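Local coordinates for protein catechol 1,2-dioxygenase (PDB 5VXT) that probably catalyses the iron(III)-dependent intradiol cleavage of the catechol ring by molecular oxygen, giving cis,cis-muconate, at residues D21-A26 against R50-L55; A85-A90 against G220-L225. One frame throughout, in Å; residues are numbered along the deposited sequence.

Contact 1 of 2, residues D21-A26 against R50-L55; sequences DLLKAA and RLLGDL. With PTY (phosphatidylethanolamine), chain C.
R50 NE donates a hydrogen bond of 2.9 Å to D54 OD2 one turn further along the same helix, while the neighbouring residues L52 and G53 receive L23 from helix 17-27. The bond is part of a salt bridge and is fairly straight, 159° at the hydrogen. D54 OD2 lies in the guanidinium plane, but R50 NE meets it on the syn side from somewhat out of the carboxylate plane; R50 NH2 forms a second salt bridge, to D61 of the second subunit, so R50 ties D54 to that subunit. Across the contact itself no hydrogen bond forms and the interaction is apolar. L23 points at the other helix, and its chi1 of -74°, which sets CG anti to the carbonyl carbon, brings both methyls onto residues 52 and 53. CD2 lies 3.7 Å from L52 CG, and CD1 stands 3.8 Å from G53 CA. L23 and G53 are the closest pair of CA atoms, 6.4 Å apart. L52 reaches back the other way, and its CD2 meets A26 CB at 3.8 Å. On another side of helix 42-62 one bound phosphatidylethanolamine (chain C) takes over: L51 CB packs 3.5 Å from its C22, and L55 CD2 also touches this acyl chain. The two helix segments run roughly antiparallel, at 148°. The pair belongs to the N-terminal helical region, consistent with the phospholipid-binding helical dimer interface of catechol 1,2-dioxygenases. Helix 17-27 thus lies along helix 42-62, with L22 and L23 also resting on F56, while L92 of the second subunit packs against A26.

Contact 2 of 2, residues A85-A90 against G220-L225; sequences AALLAA and GATQQL. With PTY (phosphatidylethanolamine), chain I.
T222 projects toward helix 85-91 and settles against L87 and L88. With chi1 at -56°, OG1 stands beside the backbone N and CG2 anti to it, which turns the hydroxyl to L87 CB and L88 N and the methyl to L88 CA. L87 crosses T222 at about a right angle: its CB lies 3.7 Å from T222 OG1, and its CG and CD2 lie close to the same oxygen. L88 instead runs past T222 in the opposite direction, and T222 CG2 rests 4.0 Å from L88 CA. Although T222 OG1 comes within 3.5 Å of L88 N, the polar partner of this buried hydroxyl is E84, hydrogen-bonded through OE2 just ahead of helix 85-91. One turn beyond T222, L225 makes the apolar side-chain contact of the pair, crossing L88 nearly perpendicularly with its CD2 3.8 Å from L88 CD1. The other methyl of L225, CD1, meets the second lipid (chain I) at C12, 3.9 Å away, so this leucine bridges the helix pair and the acyl chain. Q224, extended beyond CG, carries its amide to the headgroup, where NE2 is 3.4 Å from C2 of the same lipid. The helix segments run roughly parallel, inclined by 36°, and Y75 of helix 66-81 packs on both L88 and L225. L87 also borders the bound catechol, together with A90. The contact therefore joins the N-terminal helical region to the dioxygenase part beside the substrate pocket, in the layout of the intradiol dioxygenases, where helices accompany a beta-sandwich that carries the non-haem iron.

Contacts 1 and 2 do not touch: their centres lie 26 Å apart and their nearest atoms about 13 Å. The two phosphatidylethanolamines connect them. One lipid pocket draws L51, L52 and L55 from contact 1 and A85 and A89 from contact 2; the other takes L51 and D54 from the first and Q224 and L225 from the second. Contact 1 is peripheral, its centre about 31 Å from that of the chain, whereas contact 2 lies about 13 Å from it and reaches the active site. There the side chain of L87 comes to about 3 Å from catechol, beside the iron(III) held by Y178, H238 and H240. Both contacts also adjoin the second subunit.

Contact 1 of 2, residues D21-A26 against R50-L55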
loop_
_atom_site.group_PDB
_atom_site.type_symbol
_atom_site.label_atom_id
_atom_site.label_comp_id
_atom_site.label_asym_id
_atom_site.label_seq_id
_atom_site.Cartn_x
_atom_site.Cartn_y
_atom_site.Cartn_z
ATOM N N ASP B 21 -11.728 18.375 10.773
ATOM C CA ASP B 21 -11.358 19.321 9.727
ATOM C C ASP B 21 -10.225 18.780 8.881
ATOM O O ASP B 21 -10.188 19.001 7.663
ATOM C CB ASP B 21 -10.944 20.670 10.331
ATOM C CG ASP B 21 -12.125 21.496 10.762
ATOM O OD1 ASP B 21 -13.270 21.078 10.481
ATOM O OD2 ASP B 21 -11.907 22.564 11.382
ATOM N N LEU B 22 -9.284 18.081 9.516
ATOM C CA LEU B 22 -8.152 17.528 8.792
ATOM C C LEU B 22 -8.606 16.449 7.820
ATOM O O LEU B 22 -8.138 16.407 6.681
ATOM C CB LEU B 22 -7.136 16.956 9.775
ATOM C CG LEU B 22 -5.925 16.235 9.192
ATOM C CD1 LEU B 22 -5.056 17.165 8.365
ATOM C CD2 LEU B 22 -5.104 15.613 10.349
ATOM N N LEU B 23 -9.504 15.568 8.261
ATOM C CA LEU B 23 -10.031 14.527 7.376
ATOM C C LEU B 23 -10.746 15.122 6.168
ATOM O O LEU B 23 -10.627 14.603 5.046
ATOM C CB LEU B 23 -10.988 13.617 8.147
ATOM C CG LEU B 23 -10.299 12.664 9.111
ATOM C CD1 LEU B 23 -11.336 12.004 10.005
ATOM C CD2 LEU B 23 -9.522 11.628 8.300
ATOM N N LYS B 24 -11.532 16.172 6.378
ATOM C CA LYS B 24 -12.267 16.755 5.255
ATOM C C LYS B 24 -11.313 17.445 4.289
ATOM O O LYS B 24 -11.509 17.399 3.068
ATOM C CB LYS B 24 -13.322 17.739 5.752
ATOM C CG LYS B 24 -14.378 17.131 6.653
ATOM C CD LYS B 24 -15.231 18.224 7.283
ATOM C CE LYS B 24 -16.103 17.685 8.401
ATOM N NZ LYS B 24 -16.948 18.776 8.959
ATOM N N ALA B 25 -10.261 18.075 4.819
ATOM C CA ALA B 25 -9.287 18.720 3.948
ATOM C C ALA B 25 -8.506 17.692 3.146
ATOM O O ALA B 25 -8.305 17.862 1.935
ATOM C CB ALA B 25 -8.342 19.607 4.776
ATOM N N ALA B 26 -8.073 16.606 3.797
ATOM C CA ALA B 26 -7.166 15.673 3.147
ATOM C C ALA B 26 -7.878 14.872 2.078
ATOM O O ALA B 26 -7.280 14.556 1.050
ATOM C CB ALA B 26 -6.534 14.735 4.179
ATOM N N ARG B 50 -13.822 8.126 3.924
ATOM C CA ARG B 50 -14.273 7.061 4.808
ATOM C C ARG B 50 -13.101 6.197 5.272
ATOM O O ARG B 50 -12.986 5.880 6.463
ATOM C CB ARG B 50 -15.327 6.220 4.094
ATOM C CG ARG B 50 -15.588 4.901 4.786
ATOM C CD ARG B 50 -16.229 5.093 6.145
ATOM N NE ARG B 50 -16.584 3.803 6.726
ATOM C CZ ARG B 50 -17.803 3.285 6.712
ATOM N NH1 ARG B 50 -18.802 3.945 6.128
ATOM N NH2 ARG B 50 -18.017 2.097 7.261
ATOM N N LEU B 51 -12.224 5.798 4.345
ATOM C CA LEU B 51 -11.127 4.913 4.726
ATOM C C LEU B 51 -10.120 5.630 5.609
ATOM O O LEU B 51 -9.605 5.048 6.572
ATOM C CB LEU B 51 -10.429 4.360 3.493
ATOM C CG LEU B 51 -11.320 3.526 2.573
ATOM C CD1 LEU B 51 -10.469 2.904 1.479
ATOM C CD2 LEU B 51 -12.036 2.460 3.387
ATOM N N LEU B 52 -9.812 6.885 5.280
ATOM C CA LEU B 52 -8.884 7.659 6.100
ATOM C C LEU B 52 -9.458 7.911 7.492
ATOM O O LEU B 52 -8.746 7.778 8.499
ATOM C CB LEU B 52 -8.561 8.970 5.385
ATOM C CG LEU B 52 -7.391 9.824 5.877
ATOM C CD1 LEU B 52 -6.045 9.080 5.721
ATOM C CD2 LEU B 52 -7.402 11.159 5.133
ATOM N N GLY B 53 -10.749 8.253 7.572
ATOM C CA GLY B 53 -11.385 8.416 8.868
ATOM C C GLY B 53 -11.377 7.139 9.681
ATOM O O GLY B 53 -11.131 7.161 10.885
ATOM N N ASP B 54 -11.627 6.002 9.024
ATOM C CA ASP B 54 -11.610 4.732 9.739
ATOM C C ASP B 54 -10.214 4.418 10.248
ATOM O O ASP B 54 -10.052 3.885 11.355
ATOM C CB ASP B 54 -12.108 3.612 8.820
ATOM C CG ASP B 54 -13.613 3.656 8.593
ATOM O OD1 ASP B 54 -14.295 4.496 9.215
ATOM O OD2 ASP B 54 -14.122 2.833 7.786
ATOM N N LEU B 55 -9.189 4.726 9.447
ATOM C CA LEU B 55 -7.818 4.515 9.900
ATOM C C LEU B 55 -7.502 5.400 11.100
ATOM O O LEU B 55 -6.985 4.917 12.111
ATOM C CB LEU B 55 -6.826 4.796 8.772
ATOM C CG LEU B 55 -5.344 4.719 9.164
ATOM C CD1 LEU B 55 -4.935 3.322 9.736
ATOM C CD2 LEU B 55 -4.476 5.127 7.971
HETATM C C1 PTY C . -10.021 5.001 -10.060
HETATM C C2 PTY C . -5.520 5.735 -14.714
HETATM C C3 PTY C . -5.868 4.253 -14.783
HETATM O O4 PTY C . -10.275 5.201 -8.674
HETATM C C5 PTY C . -8.414 5.380 -11.897
HETATM C C6 PTY C . -8.700 5.661 -10.433
HETATM O O7 PTY C . -7.659 5.092 -9.644
HETATM C C8 PTY C . -6.633 6.052 -9.268
HETATM O O10 PTY C . -5.999 6.664 -10.115
HETATM C C11 PTY C . -6.367 6.242 -7.802
HETATM C C12 PTY C . -7.231 5.198 -7.118
HETATM C C13 PTY C . -6.686 4.875 -5.743
HETATM C C14 PTY C . -7.707 5.262 -4.691
HETATM C C15 PTY C . -7.473 4.422 -3.450
HETATM C C16 PTY C . -5.982 4.358 -3.160
HETATM C C17 PTY C . -5.749 4.165 -1.671
HETATM C C18 PTY C . -6.700 5.070 -0.907
HETATM C C19 PTY C . -6.411 4.996 0.582
HETATM C C20 PTY C . -6.492 6.391 1.176
HETATM C C21 PTY C . -7.179 6.360 2.532
HETATM C C22 PTY C . -7.000 5.012 3.210
HETATM C C23 PTY C . -6.012 5.093 4.362
HETATM C C24 PTY C . -4.647 4.581 3.929
HETATM C C25 PTY C . -3.774 5.710 3.400
HETATM C C26 PTY C . -2.316 5.283 3.489
HETATM C C27 PTY C . -1.465 6.396 4.078
HETATM C C28 PTY C . -0.062 5.862 4.302
HETATM C C29 PTY C . 0.536 5.451 2.980
HETATM C C30 PTY C . -11.313 4.422 -8.028
HETATM C C31 PTY C . -11.535 4.507 -6.537
HETATM O O30 PTY C . -11.987 3.680 -8.716
HETATM C C32 PTY C . -10.649 3.463 -5.861
HETATM C C33 PTY C . -10.861 3.396 -4.352
HETATM C C34 PTY C . -10.485 2.017 -3.823
HETATM C C35 PTY C . -10.783 1.880 -2.338
HETATM C C36 PTY C . -10.590 0.442 -1.884
HETATM C C37 PTY C . -9.147 0.022 -2.110
HETATM C C38 PTY C . -8.720 -0.966 -1.039
HETATM C C39 PTY C . -7.273 -1.393 -1.225
HETATM C C40 PTY C . -6.704 -1.881 0.104
HETATM C C41 PTY C . -5.995 -3.220 -0.084
HETATM C C42 PTY C . -5.501 -3.848 1.218
HETATM C C43 PTY C . -4.867 -5.205 0.934
HETATM C C44 PTY C . -4.063 -5.160 -0.350
HETATM P P1 PTY C . -7.898 3.279 -13.416
HETATM O O11 PTY C . -6.382 3.817 -13.526
HETATM O O12 PTY C . -7.853 1.787 -13.186
HETATM O O13 PTY C . -8.682 3.824 -14.589
HETATM O O14 PTY C . -8.437 3.966 -12.064
HETATM N N1 PTY C . -6.751 6.503 -14.685
#

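Contact 2 of 2, residues A85-A90 against G220-L225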
loop_
_atom_site.group_PDB
_atom_site.type_symbol
_atom_site.label_atom_id
_atom_site.label_comp_id
_atom_site.label_asym_id
_atom_site.label_seq_id
_atom_site.Cartn_x
_atom_site.Cartn_y
_atom_site.Cartn_z
ATOM N N ALA B 85 0.688 -6.431 -3.958
ATOM C CA ALA B 85 -0.541 -5.959 -3.323
ATOM C C ALA B 85 -1.728 -6.873 -3.630
ATOM O O ALA B 85 -2.559 -7.134 -2.748
ATOM C CB ALA B 85 -0.839 -4.516 -3.737
ATOM N N ALA B 86 -1.826 -7.376 -4.865
ATOM C CA ALA B 86 -2.933 -8.273 -5.197
ATOM C C ALA B 86 -2.771 -9.631 -4.525
ATOM O O ALA B 86 -3.767 -10.308 -4.240
ATOM C CB ALA B 86 -3.057 -8.446 -6.713
ATOM N N LEU B 87 -1.533 -10.052 -4.273
ATOM C CA LEU B 87 -1.320 -11.294 -3.533
ATOM C C LEU B 87 -1.782 -11.156 -2.087
ATOM O O LEU B 87 -2.376 -12.084 -1.522
ATOM C CB LEU B 87 0.153 -11.685 -3.598
ATOM C CG LEU B 87 0.582 -13.057 -3.089
ATOM C CD1 LEU B 87 -0.219 -14.123 -3.790
ATOM C CD2 LEU B 87 2.056 -13.258 -3.349
ATOM N N LEU B 88 -1.516 -10.005 -1.467
ATOM C CA LEU B 88 -2.016 -9.774 -0.117
ATOM C C LEU B 88 -3.536 -9.632 -0.105
ATOM O O LEU B 88 -4.195 -10.054 0.856
ATOM C CB LEU B 88 -1.360 -8.530 0.483
ATOM C CG LEU B 88 -1.727 -8.258 1.937
ATOM C CD1 LEU B 88 -1.125 -9.333 2.821
ATOM C CD2 LEU B 88 -1.203 -6.879 2.342
ATOM N N ALA B 89 -4.109 -9.015 -1.148
ATOM C CA ALA B 89 -5.560 -8.895 -1.206
ATOM C C ALA B 89 -6.212 -10.274 -1.174
ATOM O O ALA B 89 -7.254 -10.469 -0.535
ATOM C CB ALA B 89 -5.975 -8.118 -2.459
ATOM N N ALA B 90 -5.598 -11.247 -1.844
ATOM C CA ALA B 90 -6.083 -12.623 -1.755
ATOM C C ALA B 90 -5.821 -13.202 -0.372
ATOM O O ALA B 90 -6.714 -13.798 0.246
ATOM C CB ALA B 90 -5.418 -13.486 -2.827
ATOM N N GLY B 220 8.774 -12.417 0.294
ATOM C CA GLY B 220 7.890 -11.351 -0.116
ATOM C C GLY B 220 7.097 -10.761 1.036
ATOM O O GLY B 220 6.980 -11.329 2.124
ATOM N N ALA B 221 6.535 -9.581 0.771
ATOM C CA ALA B 221 5.805 -8.851 1.800
ATOM C C ALA B 221 4.558 -9.597 2.246
ATOM O O ALA B 221 4.163 -9.493 3.411
ATOM C CB ALA B 221 5.433 -7.460 1.286
ATOM N N THR B 222 3.910 -10.332 1.340
ATOM C CA THR B 222 2.728 -11.087 1.738
ATOM C C THR B 222 3.092 -12.130 2.782
ATOM O O THR B 222 2.513 -12.164 3.875
ATOM C CB THR B 222 2.079 -11.746 0.520
ATOM O OG1 THR B 222 1.784 -10.738 -0.453
ATOM C CG2 THR B 222 0.788 -12.456 0.925
ATOM N N GLN B 223 4.087 -12.965 2.473
ATOM C CA GLN B 223 4.509 -13.991 3.421
ATOM C C GLN B 223 5.063 -13.383 4.702
ATOM O O GLN B 223 4.882 -13.949 5.784
ATOM C CB GLN B 223 5.556 -14.902 2.788
ATOM C CG GLN B 223 5.803 -16.155 3.595
ATOM C CD GLN B 223 4.557 -16.998 3.715
ATOM O OE1 GLN B 223 4.012 -17.457 2.712
ATOM N NE2 GLN B 223 4.084 -17.193 4.938
ATOM N N GLN B 224 5.746 -12.243 4.597
ATOM C CA GLN B 224 6.250 -11.572 5.792
ATOM C C GLN B 224 5.115 -11.239 6.753
ATOM O O GLN B 224 5.205 -11.524 7.955
ATOM C CB GLN B 224 7.026 -10.317 5.395
ATOM C CG GLN B 224 7.506 -9.471 6.568
ATOM C CD GLN B 224 8.294 -8.252 6.118
ATOM O OE1 GLN B 224 9.354 -8.376 5.503
ATOM N NE2 GLN B 224 7.774 -7.066 6.416
ATOM N N LEU B 225 4.029 -10.651 6.243
ATOM C CA LEU B 225 2.894 -10.338 7.108
ATOM C C LEU B 225 2.193 -11.605 7.580
ATOM O O LEU B 225 1.831 -11.713 8.757
ATOM C CB LEU B 225 1.908 -9.414 6.383
ATOM C CG LEU B 225 0.626 -9.035 7.132
ATOM C CD1 LEU B 225 0.945 -8.459 8.503
ATOM C CD2 LEU B 225 -0.211 -8.036 6.326
HETATM C C1 PTY I . 5.913 -4.209 12.828
HETATM C C2 PTY I . 10.354 -6.393 8.576
HETATM C C3 PTY I . 10.663 -5.765 9.930
HETATM O O4 PTY I . 4.576 -4.396 13.277
HETATM C C5 PTY I . 7.575 -5.089 11.191
HETATM C C6 PTY I . 6.107 -5.077 11.589
HETATM O O7 PTY I . 5.320 -4.558 10.515
HETATM C C8 PTY I . 4.958 -5.574 9.534
HETATM O O10 PTY I . 5.528 -6.659 9.512
HETATM C C11 PTY I . 3.870 -5.263 8.537
HETATM C C12 PTY I . 2.566 -5.016 9.281
HETATM C C13 PTY I . 1.760 -3.961 8.545
HETATM C C14 PTY I . 0.310 -4.366 8.334
HETATM C C15 PTY I . -0.319 -3.380 7.363
HETATM C C16 PTY I . -1.448 -4.016 6.566
HETATM C C17 PTY I . -2.781 -3.918 7.298
HETATM C C18 PTY I . -3.851 -4.605 6.465
HETATM C C19 PTY I . -5.241 -4.361 7.025
HETATM C C20 PTY I . -6.275 -4.508 5.920
HETATM C C21 PTY I . -6.023 -3.495 4.811
HETATM C C22 PTY I . -6.311 -2.079 5.300
HETATM C C23 PTY I . -5.947 -1.044 4.238
HETATM C C24 PTY I . -6.854 0.180 4.290
HETATM C C25 PTY I . -6.682 0.973 5.579
HETATM C C26 PTY I . -7.768 2.038 5.683
HETATM C C27 PTY I . -9.151 1.410 5.543
HETATM C C28 PTY I . -9.987 1.610 6.800
HETATM C C29 PTY I . -9.325 0.973 8.002
HETATM C C30 PTY I . 3.941 -3.454 14.173
HETATM C C31 PTY I . 2.486 -3.628 14.539
HETATM O O30 PTY I . 4.596 -2.524 14.614
HETATM C C32 PTY I . 1.657 -3.618 13.266
HETATM C C33 PTY I . 2.071 -2.431 12.411
HETATM C C34 PTY I . 0.909 -1.472 12.211
HETATM C C35 PTY I . 0.069 -1.908 11.022
HETATM C C36 PTY I . -0.991 -0.862 10.711
HETATM C C37 PTY I . -0.345 0.507 10.562
HETATM C C38 PTY I . -1.346 1.509 10.009
HETATM C C39 PTY I . -0.635 2.561 9.170
HETATM C C40 PTY I . -0.348 2.049 7.765
HETATM C C41 PTY I . -1.495 2.399 6.829
HETATM C C42 PTY I . -2.454 1.223 6.708
HETATM C C43 PTY I . -1.707 -0.027 6.258
HETATM C C44 PTY I . -2.449 -0.749 5.152
HETATM P P1 PTY I . 9.831 -3.747 11.449
HETATM O O11 PTY I . 10.054 -4.473 10.022
HETATM O O12 PTY I . 10.019 -2.260 11.255
HETATM O O13 PTY I . 10.670 -4.476 12.474
HETATM O O14 PTY I . 8.267 -3.985 11.766
HETATM N N1 PTY I . 11.150 -5.760 7.543
#